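Local atomic coordinates of tricorn protease (Thermoplasma acidophilum, PDB entry 1K32), a protein that acts as a serine protease of the S41 family, probably degrading peptides released by the proteasome, with beta-propellers thought to gate substrate passage. Residues 1007-1011 / 1012-1016; 827-830 / 831-835; 238-241 / 242-245. All coordinates share one frame; numbering follows the deposited sequence.

Contact 1: 1007-1011 / 1012-1016; sequences IEYAP and HDYLS
The rings of Tyr-1009 and Tyr-1014 lie one over the other in an offset stack, centroids 3.8 Å apart and planes 11° from parallel, while the two side chains cross at about a right angle. Tyr-1009 reaches this position with CG anti to its own backbone N (chi1 -159°), which carries CE1 over the centre of the Tyr-1014 ring. A water in the plane of that ring lies 2.6 Å from Tyr-1014 OH. Without the phenol ring, as with an alanine at Tyr-1009, one face of Tyr-1014 would probably lose its stacking partner and the ring would be freer to turn. Next to the stack the helix 1011-1015 begins, with Ala-1010 as N-cap. Asp-1013 reaches back, and its OD1 takes the N-H of Ala-1010 at 2.8 Å on the anti lone pair. Ala-1010 O accepts from two amides, Asp-1013 N at 2.9 Å from above the carbonyl plane and Tyr-1014 N at 3.3 Å within it. Ala-1010 CB also makes a CH-pi contact with one face of the His-1012 ring. The turn follows strand 1005-1006, with Tyr-1009 against the start of helix 1020-1032 and Pro-1011 on the propeller strands 163-168 and 186-192.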
# COMPACT_ATOMS: atom_id res chain seq x y z
N ILE A 1007 33.74 -47.18 -47.73
CA ILE A 1007 35.06 -46.67 -47.39
C ILE A 1007 35.27 -46.94 -45.92
O ILE A 1007 34.72 -46.24 -45.07
CB ILE A 1007 35.21 -45.14 -47.66
CG1 ILE A 1007 35.11 -44.85 -49.15
CG2 ILE A 1007 36.57 -44.65 -47.16
CD1 ILE A 1007 33.71 -44.73 -49.64
N GLU A 1008 36.07 -47.96 -45.62
CA GLU A 1008 36.39 -48.31 -44.24
C GLU A 1008 37.26 -47.19 -43.67
O GLU A 1008 37.89 -46.42 -44.40
CB GLU A 1008 37.21 -49.60 -44.18
CG GLU A 1008 36.49 -50.86 -44.62
CD GLU A 1008 35.34 -51.22 -43.71
OE1 GLU A 1008 35.55 -51.27 -42.47
OE2 GLU A 1008 34.22 -51.46 -44.23
N TYR A 1009 37.29 -47.11 -42.35
CA TYR A 1009 38.11 -46.15 -41.65
C TYR A 1009 38.96 -47.07 -40.76
O TYR A 1009 38.64 -47.31 -39.61
CB TYR A 1009 37.25 -45.23 -40.79
CG TYR A 1009 37.90 -43.91 -40.42
CD1 TYR A 1009 39.25 -43.84 -40.09
CD2 TYR A 1009 37.14 -42.74 -40.34
CE1 TYR A 1009 39.84 -42.63 -39.69
CE2 TYR A 1009 37.71 -41.53 -39.95
CZ TYR A 1009 39.05 -41.49 -39.63
OH TYR A 1009 39.58 -40.29 -39.21
N ALA A 1010 40.05 -47.59 -41.33
CA ALA A 1010 40.94 -48.51 -40.64
C ALA A 1010 41.78 -47.89 -39.52
O ALA A 1010 41.97 -46.68 -39.49
CB ALA A 1010 41.83 -49.19 -41.64
N PRO A 1011 42.30 -48.72 -38.60
CA PRO A 1011 43.12 -48.21 -37.50
C PRO A 1011 44.32 -47.42 -38.03
O PRO A 1011 44.66 -46.38 -37.48
CB PRO A 1011 43.54 -49.49 -36.77
CG PRO A 1011 42.37 -50.39 -36.98
CD PRO A 1011 42.09 -50.17 -38.46
N HIS A 1012 44.94 -47.92 -39.09
CA HIS A 1012 46.09 -47.23 -39.66
C HIS A 1012 45.72 -45.89 -40.27
O HIS A 1012 46.57 -45.02 -40.45
CB HIS A 1012 46.83 -48.12 -40.68
CG HIS A 1012 45.93 -48.83 -41.65
ND1 HIS A 1012 45.38 -48.20 -42.75
CD2 HIS A 1012 45.51 -50.11 -41.70
CE1 HIS A 1012 44.66 -49.07 -43.43
NE2 HIS A 1012 44.72 -50.24 -42.81
N ASP A 1013 44.43 -45.71 -40.57
CA ASP A 1013 43.96 -44.43 -41.11
C ASP A 1013 44.00 -43.43 -39.96
O ASP A 1013 44.44 -42.30 -40.12
CB ASP A 1013 42.54 -44.56 -41.66
CG ASP A 1013 42.49 -45.29 -42.98
OD1 ASP A 1013 41.63 -46.18 -43.16
OD2 ASP A 1013 43.31 -44.97 -43.86
N TYR A 1014 43.54 -43.86 -38.78
CA TYR A 1014 43.57 -43.00 -37.61
C TYR A 1014 45.01 -42.70 -37.22
O TYR A 1014 45.33 -41.59 -36.82
CB TYR A 1014 42.86 -43.64 -36.42
CG TYR A 1014 41.36 -43.71 -36.57
CD1 TYR A 1014 40.73 -44.88 -37.01
CD2 TYR A 1014 40.56 -42.61 -36.26
CE1 TYR A 1014 39.34 -44.93 -37.13
CE2 TYR A 1014 39.18 -42.66 -36.38
CZ TYR A 1014 38.58 -43.82 -36.81
OH TYR A 1014 37.22 -43.88 -36.90
N LEU A 1015 45.88 -43.71 -37.34
CA LEU A 1015 47.29 -43.53 -37.01
C LEU A 1015 47.93 -42.47 -37.89
O LEU A 1015 48.72 -41.67 -37.40
CB LEU A 1015 48.06 -44.85 -37.18
CG LEU A 1015 48.14 -45.80 -35.99
CD1 LEU A 1015 49.02 -46.99 -36.36
CD2 LEU A 1015 48.73 -45.06 -34.78
N SER A 1016 47.59 -42.46 -39.17
CA SER A 1016 48.16 -41.49 -40.10
C SER A 1016 47.46 -40.13 -40.06
O SER A 1016 47.86 -39.20 -40.76
CB SER A 1016 48.13 -42.03 -41.53
OG SER A 1016 46.82 -42.07 -42.05
O HOH W 1 36.36 -46.28 -37.36

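Contact 2: 827-830 / 831-835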
# COMPACT_ATOMS: atom_id res chain seq x y z
N ASP A 827 31.36 -28.24 -16.09
CA ASP A 827 31.02 -29.61 -15.69
C ASP A 827 31.13 -30.54 -16.90
O ASP A 827 31.24 -31.76 -16.75
CB ASP A 827 29.59 -29.67 -15.17
CG ASP A 827 29.45 -29.12 -13.77
OD1 ASP A 827 28.32 -28.82 -13.36
OD2 ASP A 827 30.48 -29.01 -13.07
N ASP A 828 31.11 -29.96 -18.09
CA ASP A 828 31.16 -30.74 -19.32
C ASP A 828 31.60 -29.87 -20.49
O ASP A 828 31.40 -28.66 -20.46
CB ASP A 828 29.76 -31.33 -19.59
CG ASP A 828 29.67 -32.07 -20.90
OD1 ASP A 828 30.58 -32.86 -21.21
OD2 ASP A 828 28.68 -31.86 -21.62
N ASP A 829 32.21 -30.46 -21.50
CA ASP A 829 32.64 -29.68 -22.65
C ASP A 829 32.50 -30.45 -23.94
O ASP A 829 33.17 -30.18 -24.92
CB ASP A 829 34.08 -29.13 -22.47
CG ASP A 829 35.15 -30.23 -22.39
OD1 ASP A 829 36.34 -29.86 -22.26
OD2 ASP A 829 34.84 -31.44 -22.47
N ARG A 830 31.58 -31.42 -23.94
CA ARG A 830 31.32 -32.24 -25.12
C ARG A 830 30.81 -31.43 -26.31
O ARG A 830 31.22 -31.64 -27.45
CB ARG A 830 30.28 -33.33 -24.79
CG ARG A 830 29.79 -34.09 -26.03
CD ARG A 830 30.61 -35.34 -26.25
NE ARG A 830 29.96 -36.47 -25.62
CZ ARG A 830 30.51 -37.66 -25.42
NH1 ARG A 830 29.80 -38.61 -24.83
NH2 ARG A 830 31.76 -37.90 -25.78
N PHE A 831 29.89 -30.50 -26.06
CA PHE A 831 29.35 -29.71 -27.15
C PHE A 831 30.43 -28.83 -27.77
O PHE A 831 30.47 -28.67 -28.99
CB PHE A 831 28.18 -28.84 -26.67
CG PHE A 831 27.49 -28.10 -27.77
CD1 PHE A 831 26.76 -28.79 -28.75
CD2 PHE A 831 27.57 -26.71 -27.85
CE1 PHE A 831 26.12 -28.10 -29.77
CE2 PHE A 831 26.93 -26.01 -28.87
CZ PHE A 831 26.20 -26.71 -29.83
N ILE A 832 31.30 -28.26 -26.94
CA ILE A 832 32.39 -27.42 -27.45
C ILE A 832 33.27 -28.27 -28.36
O ILE A 832 33.58 -27.86 -29.48
CB ILE A 832 33.26 -26.84 -26.31
CG1 ILE A 832 32.41 -25.88 -25.46
CG2 ILE A 832 34.47 -26.10 -26.89
CD1 ILE A 832 33.07 -25.43 -24.15
N ARG A 833 33.64 -29.45 -27.88
CA ARG A 833 34.47 -30.37 -28.66
C ARG A 833 33.77 -30.75 -29.96
O ARG A 833 34.42 -30.89 -30.99
CB ARG A 833 34.77 -31.64 -27.84
CG ARG A 833 35.77 -31.44 -26.70
CD ARG A 833 35.87 -32.66 -25.78
NE ARG A 833 36.70 -32.35 -24.62
CZ ARG A 833 38.03 -32.37 -24.61
NH1 ARG A 833 38.68 -32.06 -23.51
NH2 ARG A 833 38.70 -32.73 -25.70
N TYR A 834 32.45 -30.90 -29.92
CA TYR A 834 31.67 -31.25 -31.11
C TYR A 834 31.68 -30.13 -32.16
O TYR A 834 31.95 -30.36 -33.34
CB TYR A 834 30.21 -31.54 -30.73
CG TYR A 834 29.31 -31.62 -31.94
CD1 TYR A 834 29.42 -32.68 -32.84
CD2 TYR A 834 28.41 -30.59 -32.24
CE1 TYR A 834 28.68 -32.72 -34.00
CE2 TYR A 834 27.65 -30.62 -33.41
CZ TYR A 834 27.79 -31.69 -34.29
OH TYR A 834 27.07 -31.71 -35.45
N ARG A 835 31.37 -28.91 -31.73
CA ARG A 835 31.36 -27.80 -32.68
C ARG A 835 32.77 -27.53 -33.23
O ARG A 835 32.92 -27.23 -34.42
CB ARG A 835 30.76 -26.55 -32.01
CG ARG A 835 29.26 -26.68 -31.68
CD ARG A 835 28.36 -26.44 -32.89
NE ARG A 835 28.65 -25.12 -33.45
CZ ARG A 835 29.16 -24.92 -34.66
NH1 ARG A 835 29.42 -23.69 -35.05
NH2 ARG A 835 29.37 -25.95 -35.49
O HOH W 2 28.63 -30.06 -23.41
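Asp-829 and Arg-833 form an i to i+4 salt bridge across the first turn of helix 830-848, where Asp-829 holds the N-cap position, but its side chain makes no capping bond and pairs with the arginine. Arg-833 NE donates to Asp-829 OD2 at 3.0 Å along a nearly straight path (161°). The oxygen lies in the guanidinium plane, at its edge, yet the N-H meets it from above the carboxylate plane, the two flat groups being turned 71° against each other. Asp-829 CG sits between its backbone N and carbonyl carbon (chi1 65°), which brings the carboxylate round to the extended Arg-833 chain. Both charges have second mates: Arg-738 also pairs with Asp-829 OD2, and Asp-742 takes Arg-833 NH2. This chain of alternating charges, buried at Asp-829 and Arg-833, probably favours the ionised form of each group.

The backbone of the same two residues is joined as well, Arg-833 N donating to Asp-829 O at 3.1 Å. One residue further on, Arg-830 O accepts from Tyr-834 N at 2.9 Å. The outer end of Arg-830 turns instead to Asp-125 and the carbonyl of Gln-128, and Tyr-834 OH bonds to His-857 ND1.

The amides opening the helix are served by Asp-828. Its OD1 accepts from Arg-830 N at 3.2 Å in an Asx turn, the donor standing above the carboxylate plane. Its other oxygen works through a water, which donates to Asp-828 OD2 at 2.5 Å and accepts from Phe-831 N at 3.0 Å. Farther along the helix, Arg-835 CG rests 3.6 Å above one face of the Phe-831 ring, displaced toward the rim.

Contact 3: 238-241 / 242-245; sequences LRKH and TSFT
Lys-240 NZ donates to the backbone carbonyl oxygen of Thr-242 at 2.8 Å, bridging the bend where strand 239-240 ends. The ammonium approaches with a C=O...N angle of 141°, tilted 27° from the carbonyl plane. The lysine chain runs straight to CE, and its final turn at chi4 (-64°) swings NZ round to this oxygen. CG and CE of Lys-240 also lie near this oxygen, CE at 3.6 Å from Thr-242 O. The bond from NZ closes a side-chain-to-backbone loop spanning His-241. Ser-243 OG is also near, 3.1 Å from Lys-240 NZ, but the angle is too poor for a hydrogen bond.

The side chain of Thr-242 is engaged by the neighbouring strand: its OG1 is held by Gln-227 NE2 and by the amide of Ile-228. The amide N of Thr-242 is buried with no partner in the model. Further along, Thr-242 CB sits over one face of the Phe-244 ring, toward its rim. Arg-239 and His-241 pair through their backbones with strand 227-232, 239-240 being the last strand of its four-stranded propeller sheet, and Thr-242 and Phe-244 pack on strand 277-279 of the following sheet.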
# COMPACT_ATOMS: atom_id res chain seq x y z
N LEU A 238 37.45 -71.29 -38.03
CA LEU A 238 36.44 -71.05 -37.00
C LEU A 238 36.01 -72.33 -36.29
O LEU A 238 35.67 -73.32 -36.93
CB LEU A 238 35.20 -70.38 -37.62
CG LEU A 238 34.02 -70.12 -36.69
CD1 LEU A 238 34.38 -69.03 -35.69
CD2 LEU A 238 32.81 -69.69 -37.51
N ARG A 239 36.01 -72.28 -34.96
CA ARG A 239 35.60 -73.41 -34.13
C ARG A 239 34.52 -73.00 -33.13
O ARG A 239 34.51 -71.88 -32.62
CB ARG A 239 36.79 -73.98 -33.37
CG ARG A 239 37.88 -74.53 -34.26
CD ARG A 239 39.07 -74.99 -33.45
NE ARG A 239 40.19 -75.36 -34.31
CZ ARG A 239 41.38 -75.74 -33.85
NH1 ARG A 239 42.34 -76.06 -34.71
NH2 ARG A 239 41.61 -75.81 -32.55
N LYS A 240 33.62 -73.94 -32.84
CA LYS A 240 32.54 -73.72 -31.88
C LYS A 240 32.83 -74.61 -30.67
O LYS A 240 32.85 -75.84 -30.79
CB LYS A 240 31.21 -74.12 -32.54
CG LYS A 240 29.96 -74.00 -31.67
CD LYS A 240 28.74 -74.34 -32.50
CE LYS A 240 27.46 -74.35 -31.69
NZ LYS A 240 27.44 -75.40 -30.65
N HIS A 241 33.07 -74.00 -29.51
CA HIS A 241 33.41 -74.76 -28.31
C HIS A 241 32.35 -75.05 -27.26
O HIS A 241 32.64 -75.76 -26.30
CB HIS A 241 34.60 -74.10 -27.61
CG HIS A 241 35.79 -73.93 -28.48
ND1 HIS A 241 36.00 -72.79 -29.23
CD2 HIS A 241 36.82 -74.76 -28.75
CE1 HIS A 241 37.11 -72.93 -29.93
NE2 HIS A 241 37.63 -74.12 -29.66
N THR A 242 31.14 -74.52 -27.43
CA THR A 242 30.09 -74.76 -26.45
C THR A 242 28.75 -74.96 -27.11
O THR A 242 28.55 -74.56 -28.25
CB THR A 242 29.94 -73.57 -25.48
OG1 THR A 242 29.56 -72.40 -26.21
CG2 THR A 242 31.26 -73.32 -24.74
N SER A 243 27.82 -75.56 -26.37
CA SER A 243 26.47 -75.81 -26.86
C SER A 243 25.44 -75.48 -25.78
O SER A 243 24.56 -76.28 -25.49
CB SER A 243 26.32 -77.27 -27.28
OG SER A 243 27.05 -77.54 -28.46
N PHE A 244 25.55 -74.29 -25.20
CA PHE A 244 24.63 -73.87 -24.15
C PHE A 244 23.20 -73.69 -24.70
O PHE A 244 23.02 -73.35 -25.86
CB PHE A 244 25.08 -72.53 -23.55
CG PHE A 244 26.48 -72.54 -23.02
CD1 PHE A 244 27.41 -71.60 -23.48
CD2 PHE A 244 26.87 -73.44 -22.03
CE1 PHE A 244 28.70 -71.56 -22.95
CE2 PHE A 244 28.15 -73.40 -21.50
CZ PHE A 244 29.07 -72.46 -21.96
N THR A 245 22.21 -73.91 -23.84
CA THR A 245 20.81 -73.72 -24.23
C THR A 245 20.02 -72.99 -23.14
O THR A 245 18.90 -72.53 -23.39
CB THR A 245 20.10 -75.07 -24.51
OG1 THR A 245 20.16 -75.89 -23.35
CG2 THR A 245 20.74 -75.79 -25.69

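From the N terminus, contact 3 (238-245) comes first, at the end of the last strand of one four-stranded propeller sheet, where the chain leaves for strand 249-254 of the next. Contact 2 (827-835) follows far along, leading from strand 818-824, in the PDZ-family region, into helix 830-848, which packs on helix 863-876 through Phe-831 and Tyr-834. Contact 1 (1007-1016) comes last, after strand 1005-1006, outermost within this chain in the parallel sheet, and lies against propeller strands 163-168 and 186-192. Each closes only a local turn; the three run in series, neither nested nor crossed. The centres of contacts 1 and 2 are about 24 Å apart, those of contacts 2 and 3 about 44 Å.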